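Local coordinates for dehydroquinate synthase (Thermus thermophilus, PDB 1UJN), which probably converts 3-deoxy-D-arabino-heptulosonate 7-phosphate to 3-dehydroquinate with release of phosphate, a step of chorismate biosynthesis that uses NAD and a divalent metal, at residues 111-123 against 147-159. Residues are numbered along the deposited sequence; the frame is centred on the assembly and turned at random.
Sequences VAYLAFPTTTLAI and HFPQGVYAELRAL
Tyr113 and His147 are tied by a hydrogen bond from Tyr113 OH to His147 O, 2.7 Å long, with the hydroxyl tilted 29° from the carbonyl plane. His147 NE2 donates to Val111 O at 2.9 Å in a nearly straight bond; that oxygen lies almost in the imidazole plane, which, with the Tyr113 contact, helps fix the rotation of the ring. The two rings are nearly parallel (planes at 28°) but slid apart, meeting chiefly where His147 CD2 comes 3.3 Å from Tyr113 CE1. CG of Tyr113 sits between its own backbone N and carbonyl carbon (chi1 76°), which brings the ring against His147 and Pro149; Pro149 CA lies over one face, a CH-pi contact 3.9 Å from the centroid. A phenylalanine here removes the hydroxyl, which would probably leave His147 O without this donor and 147-149 less firmly tied to the strand.

Backbone bonds set the register: Gln150 N to Tyr113 O, Ala115 N to Gly151 O, and Tyr153 N to Ala115 O at 2.8 Å. They hold strands 112-117 and 151-155 as parallel neighbours in the mixed sheet of the N-terminal, nucleotide-binding part of the fold; Thr118 and Thr119, just beyond the first strand, are predicted NAD ligands. Further along, direct pairing gives way to water: one molecule donates to Pro117 O and Tyr153 O and accepts from Glu155 N.

On one sheet face Phe116 CD2 packs 3.7 Å from Tyr153 CB, the rings oblique, while Leu114 CD2 meets the Tyr153 ring at its edge. Across the sheet, Val152 CG1 abuts Pro117 CD, and Ile123 CD1 reaches Ala154 CB at 3.7 Å and meets Leu159 CD1 tip to tip, beside helix 199-216.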
loop_
_atom_site.group_PDB
_atom_site.type_symbol
_atom_site.label_atom_id
_atom_site.label_comp_id
_atom_site.label_asym_id
_atom_site.label_seq_id
_atom_site.Cartn_x
_atom_site.Cartn_y
_atom_site.Cartn_z
ATOM N N VAL A 111 1.358 -9.323 1.083
ATOM C CA VAL A 111 1.805 -10.705 0.997
ATOM C C VAL A 111 2.805 -10.792 -0.152
ATOM O O VAL A 111 2.853 -9.922 -1.026
ATOM C CB VAL A 111 0.645 -11.691 0.727
ATOM C CG1 VAL A 111 -0.356 -11.648 1.889
ATOM C CG2 VAL A 111 -0.043 -11.351 -0.602
ATOM N N ALA A 112 3.609 -11.842 -0.149
ATOM C CA ALA A 112 4.606 -12.024 -1.197
ATOM C C ALA A 112 3.962 -12.375 -2.531
ATOM O O ALA A 112 2.864 -12.934 -2.578
ATOM C CB ALA A 112 5.573 -13.133 -0.793
ATOM N N TYR A 113 4.622 -12.008 -3.622
ATOM C CA TYR A 113 4.115 -12.392 -4.930
ATOM C C TYR A 113 5.270 -12.730 -5.856
ATOM O O TYR A 113 6.387 -12.227 -5.689
ATOM C CB TYR A 113 3.203 -11.320 -5.548
ATOM C CG TYR A 113 3.870 -10.094 -6.122
ATOM C CD1 TYR A 113 4.298 -9.060 -5.302
ATOM C CD2 TYR A 113 4.005 -9.945 -7.499
ATOM C CE1 TYR A 113 4.835 -7.891 -5.844
ATOM C CE2 TYR A 113 4.544 -8.783 -8.050
ATOM C CZ TYR A 113 4.948 -7.763 -7.220
ATOM O OH TYR A 113 5.433 -6.594 -7.767
ATOM N N LEU A 114 5.000 -13.643 -6.782
ATOM C CA LEU A 114 5.979 -14.075 -7.768
ATOM C C LEU A 114 5.432 -13.661 -9.119
ATOM O O LEU A 114 4.245 -13.838 -9.397
ATOM C CB LEU A 114 6.145 -15.595 -7.733
ATOM C CG LEU A 114 6.769 -16.184 -6.467
ATOM C CD1 LEU A 114 6.737 -17.708 -6.549
ATOM C CD2 LEU A 114 8.195 -15.679 -6.322
ATOM N N ALA A 115 6.296 -13.106 -9.957
ATOM C CA ALA A 115 5.874 -12.659 -11.275
ATOM C C ALA A 115 6.363 -13.586 -12.382
ATOM O O ALA A 115 7.518 -14.009 -12.385
ATOM C CB ALA A 115 6.385 -11.253 -11.525
ATOM N N PHE A 116 5.468 -13.898 -13.314
ATOM C CA PHE A 116 5.800 -14.736 -14.466
ATOM C C PHE A 116 5.358 -13.933 -15.684
ATOM O O PHE A 116 4.274 -14.149 -16.233
ATOM C CB PHE A 116 5.050 -16.061 -14.401
ATOM C CG PHE A 116 5.437 -16.910 -13.228
ATOM C CD1 PHE A 116 4.865 -16.695 -11.980
ATOM C CD2 PHE A 116 6.400 -17.905 -13.362
ATOM C CE1 PHE A 116 5.248 -17.466 -10.875
ATOM C CE2 PHE A 116 6.788 -18.677 -12.264
ATOM C CZ PHE A 116 6.211 -18.456 -11.022
ATOM N N PRO A 117 6.192 -12.976 -16.110
ATOM C CA PRO A 117 5.865 -12.136 -17.265
ATOM C C PRO A 117 5.728 -12.931 -18.559
ATOM O O PRO A 117 6.494 -13.855 -18.821
ATOM C CB PRO A 117 7.011 -11.121 -17.289
ATOM C CG PRO A 117 8.162 -11.904 -16.736
ATOM C CD PRO A 117 7.536 -12.667 -15.589
ATOM N N THR A 118 4.727 -12.576 -19.355
ATOM C CA THR A 118 4.485 -13.270 -20.615
ATOM C C THR A 118 4.503 -12.340 -21.830
ATOM O O THR A 118 4.013 -12.697 -22.904
ATOM C CB THR A 118 3.142 -14.030 -20.571
ATOM O OG1 THR A 118 2.086 -13.119 -20.266
ATOM C CG2 THR A 118 3.191 -15.122 -19.504
ATOM N N THR A 119 5.057 -11.146 -21.659
ATOM C CA THR A 119 5.173 -10.193 -22.762
ATOM C C THR A 119 6.580 -9.604 -22.673
ATOM O O THR A 119 7.203 -9.646 -21.612
ATOM C CB THR A 119 4.157 -9.024 -22.666
ATOM O OG1 THR A 119 4.486 -8.188 -21.548
ATOM C CG2 THR A 119 2.731 -9.554 -22.516
ATOM N N THR A 120 7.090 -9.061 -23.774
ATOM C CA THR A 120 8.429 -8.483 -23.732
ATOM C C THR A 120 8.440 -7.221 -22.876
ATOM O O THR A 120 9.386 -6.970 -22.128
ATOM C CB THR A 120 8.942 -8.146 -25.147
ATOM O OG1 THR A 120 7.910 -7.491 -25.893
ATOM C CG2 THR A 120 9.357 -9.423 -25.870
ATOM N N LEU A 121 7.381 -6.429 -22.975
ATOM C CA LEU A 121 7.301 -5.204 -22.189
ATOM C C LEU A 121 7.334 -5.528 -20.698
ATOM O O LEU A 121 7.968 -4.819 -19.919
ATOM C CB LEU A 121 6.017 -4.432 -22.535
ATOM C CG LEU A 121 5.779 -3.102 -21.806
ATOM C CD1 LEU A 121 6.962 -2.167 -22.025
ATOM C CD2 LEU A 121 4.492 -2.463 -22.321
ATOM N N ALA A 122 6.657 -6.603 -20.293
ATOM C CA ALA A 122 6.641 -6.977 -18.882
ATOM C C ALA A 122 8.020 -7.459 -18.437
ATOM O O ALA A 122 8.437 -7.202 -17.309
ATOM C CB ALA A 122 5.598 -8.059 -18.630
ATOM N N ILE A 123 8.728 -8.156 -19.323
ATOM C CA ILE A 123 10.060 -8.646 -18.998
ATOM C C ILE A 123 11.057 -7.490 -18.882
ATOM O O ILE A 123 11.778 -7.375 -17.892
ATOM C CB ILE A 123 10.576 -9.631 -20.082
ATOM C CG1 ILE A 123 9.699 -10.886 -20.109
ATOM C CG2 ILE A 123 12.038 -10.002 -19.803
ATOM C CD1 ILE A 123 10.093 -11.894 -21.186
ATOM N N HIS A 147 5.719 -2.294 -4.492
ATOM C CA HIS A 147 5.780 -3.607 -3.873
ATOM C C HIS A 147 6.582 -4.489 -4.820
ATOM O O HIS A 147 6.188 -4.705 -5.967
ATOM C CB HIS A 147 4.364 -4.152 -3.684
ATOM C CG HIS A 147 4.295 -5.372 -2.821
ATOM N ND1 HIS A 147 4.910 -5.448 -1.592
ATOM C CD2 HIS A 147 3.680 -6.563 -3.008
ATOM C CE1 HIS A 147 4.679 -6.633 -1.057
ATOM N NE2 HIS A 147 3.935 -7.329 -1.896
ATOM N N PHE A 148 7.721 -4.973 -4.337
ATOM C CA PHE A 148 8.609 -5.781 -5.158
ATOM C C PHE A 148 8.318 -7.259 -5.113
ATOM O O PHE A 148 7.974 -7.803 -4.067
ATOM C CB PHE A 148 10.063 -5.555 -4.740
ATOM C CG PHE A 148 10.486 -4.126 -4.802
ATOM C CD1 PHE A 148 10.233 -3.270 -3.745
ATOM C CD2 PHE A 148 11.087 -3.619 -5.947
ATOM C CE1 PHE A 148 10.568 -1.921 -3.823
ATOM C CE2 PHE A 148 11.426 -2.266 -6.037
ATOM C CZ PHE A 148 11.164 -1.420 -4.971
ATOM N N PRO A 149 8.471 -7.936 -6.260
ATOM C CA PRO A 149 8.220 -9.377 -6.305
ATOM C C PRO A 149 9.329 -10.101 -5.557
ATOM O O PRO A 149 10.425 -9.564 -5.365
ATOM C CB PRO A 149 8.227 -9.685 -7.799
ATOM C CG PRO A 149 9.221 -8.711 -8.341
ATOM C CD PRO A 149 8.890 -7.427 -7.579
ATOM N N GLN A 150 9.027 -11.317 -5.128
ATOM C CA GLN A 150 9.973 -12.151 -4.413
ATOM C C GLN A 150 10.853 -12.833 -5.458
ATOM O O GLN A 150 11.901 -13.396 -5.142
ATOM C CB GLN A 150 9.191 -13.180 -3.609
ATOM C CG GLN A 150 9.995 -14.005 -2.661
ATOM C CD GLN A 150 9.098 -14.855 -1.793
ATOM O OE1 GLN A 150 8.821 -14.518 -0.638
ATOM N NE2 GLN A 150 8.660 -15.986 -2.337
ATOM N N GLY A 151 10.411 -12.765 -6.709
ATOM C CA GLY A 151 11.149 -13.359 -7.813
ATOM C C GLY A 151 10.414 -13.109 -9.121
ATOM O O GLY A 151 9.192 -12.942 -9.119
ATOM N N VAL A 152 11.152 -13.064 -10.231
ATOM C CA VAL A 152 10.558 -12.858 -11.559
ATOM C C VAL A 152 11.068 -13.996 -12.436
ATOM O O VAL A 152 12.272 -14.223 -12.516
ATOM C CB VAL A 152 10.987 -11.522 -12.190
ATOM C CG1 VAL A 152 10.388 -11.386 -13.594
ATOM C CG2 VAL A 152 10.513 -10.361 -11.320
ATOM N N TYR A 153 10.149 -14.701 -13.082
ATOM C CA TYR A 153 10.503 -15.843 -13.917
ATOM C C TYR A 153 9.885 -15.693 -15.295
ATOM O O TYR A 153 8.682 -15.889 -15.467
ATOM C CB TYR A 153 10.018 -17.120 -13.224
ATOM C CG TYR A 153 10.658 -17.287 -11.860
ATOM C CD1 TYR A 153 11.881 -17.942 -11.723
ATOM C CD2 TYR A 153 10.100 -16.689 -10.724
ATOM C CE1 TYR A 153 12.539 -17.991 -10.490
ATOM C CE2 TYR A 153 10.756 -16.727 -9.491
ATOM C CZ TYR A 153 11.973 -17.378 -9.386
ATOM O OH TYR A 153 12.659 -17.388 -8.190
ATOM N N ALA A 154 10.731 -15.337 -16.263
ATOM C CA ALA A 154 10.324 -15.110 -17.648
ATOM C C ALA A 154 10.590 -16.319 -18.528
ATOM O O ALA A 154 11.723 -16.553 -18.959
ATOM C CB ALA A 154 11.054 -13.889 -18.212
ATOM N N GLU A 155 9.533 -17.079 -18.781
ATOM C CA GLU A 155 9.598 -18.277 -19.607
ATOM C C GLU A 155 9.467 -17.840 -21.055
ATOM O O GLU A 155 8.384 -17.470 -21.497
ATOM C CB GLU A 155 8.450 -19.216 -19.240
ATOM C CG GLU A 155 8.353 -20.450 -20.116
ATOM C CD GLU A 155 9.665 -21.189 -20.209
ATOM O OE1 GLU A 155 10.188 -21.620 -19.156
ATOM O OE2 GLU A 155 10.178 -21.336 -21.339
ATOM N N LEU A 156 10.569 -17.888 -21.792
ATOM C CA LEU A 156 10.558 -17.465 -23.186
ATOM C C LEU A 156 9.606 -18.282 -24.064
ATOM O O LEU A 156 9.090 -17.777 -25.055
ATOM C CB LEU A 156 11.987 -17.497 -23.744
ATOM C CG LEU A 156 12.952 -16.597 -22.959
ATOM C CD1 LEU A 156 14.351 -16.676 -23.553
ATOM C CD2 LEU A 156 12.446 -15.159 -22.981
ATOM N N ARG A 157 9.356 -19.535 -23.699
ATOM C CA ARG A 157 8.449 -20.333 -24.503
ATOM C C ARG A 157 7.061 -19.710 -24.518
ATOM O O ARG A 157 6.245 -19.966 -25.394
ATOM C CB ARG A 157 8.385 -21.736 -23.898
ATOM C CG ARG A 157 7.487 -22.675 -24.703
ATOM C CD ARG A 157 7.652 -24.137 -24.272
ATOM N NE ARG A 157 7.690 -24.243 -22.812
ATOM C CZ ARG A 157 6.513 -24.361 -22.169
ATOM N NH1 ARG A 157 5.383 -24.383 -22.854
ATOM N NH2 ARG A 157 6.494 -24.459 -20.836
ATOM N N ALA A 158 6.793 -18.831 -23.555
ATOM C CA ALA A 158 5.506 -18.149 -23.488
ATOM C C ALA A 158 5.374 -16.987 -24.476
ATOM O O ALA A 158 4.264 -16.587 -24.815
ATOM C CB ALA A 158 5.257 -17.655 -22.062
ATOM N N LEU A 159 6.500 -16.448 -24.935
ATOM C CA LEU A 159 6.485 -15.322 -25.873
ATOM C C LEU A 159 6.133 -15.700 -27.309
ATOM O O LEU A 159 5.857 -14.831 -28.137
ATOM C CB LEU A 159 7.847 -14.629 -25.888
ATOM C CG LEU A 159 8.357 -13.978 -24.606
ATOM C CD1 LEU A 159 9.771 -13.463 -24.831
ATOM C CD2 LEU A 159 7.425 -12.853 -24.203
HETATM O O HOH W 1 6.691 -9.945 -2.877
HETATM O O HOH W 2 7.040 -16.254 -17.571
HETATM O O HOH W 3 7.796 -14.644 -21.131
HETATM O O HOH W 4 2.552 -14.475 -24.451
#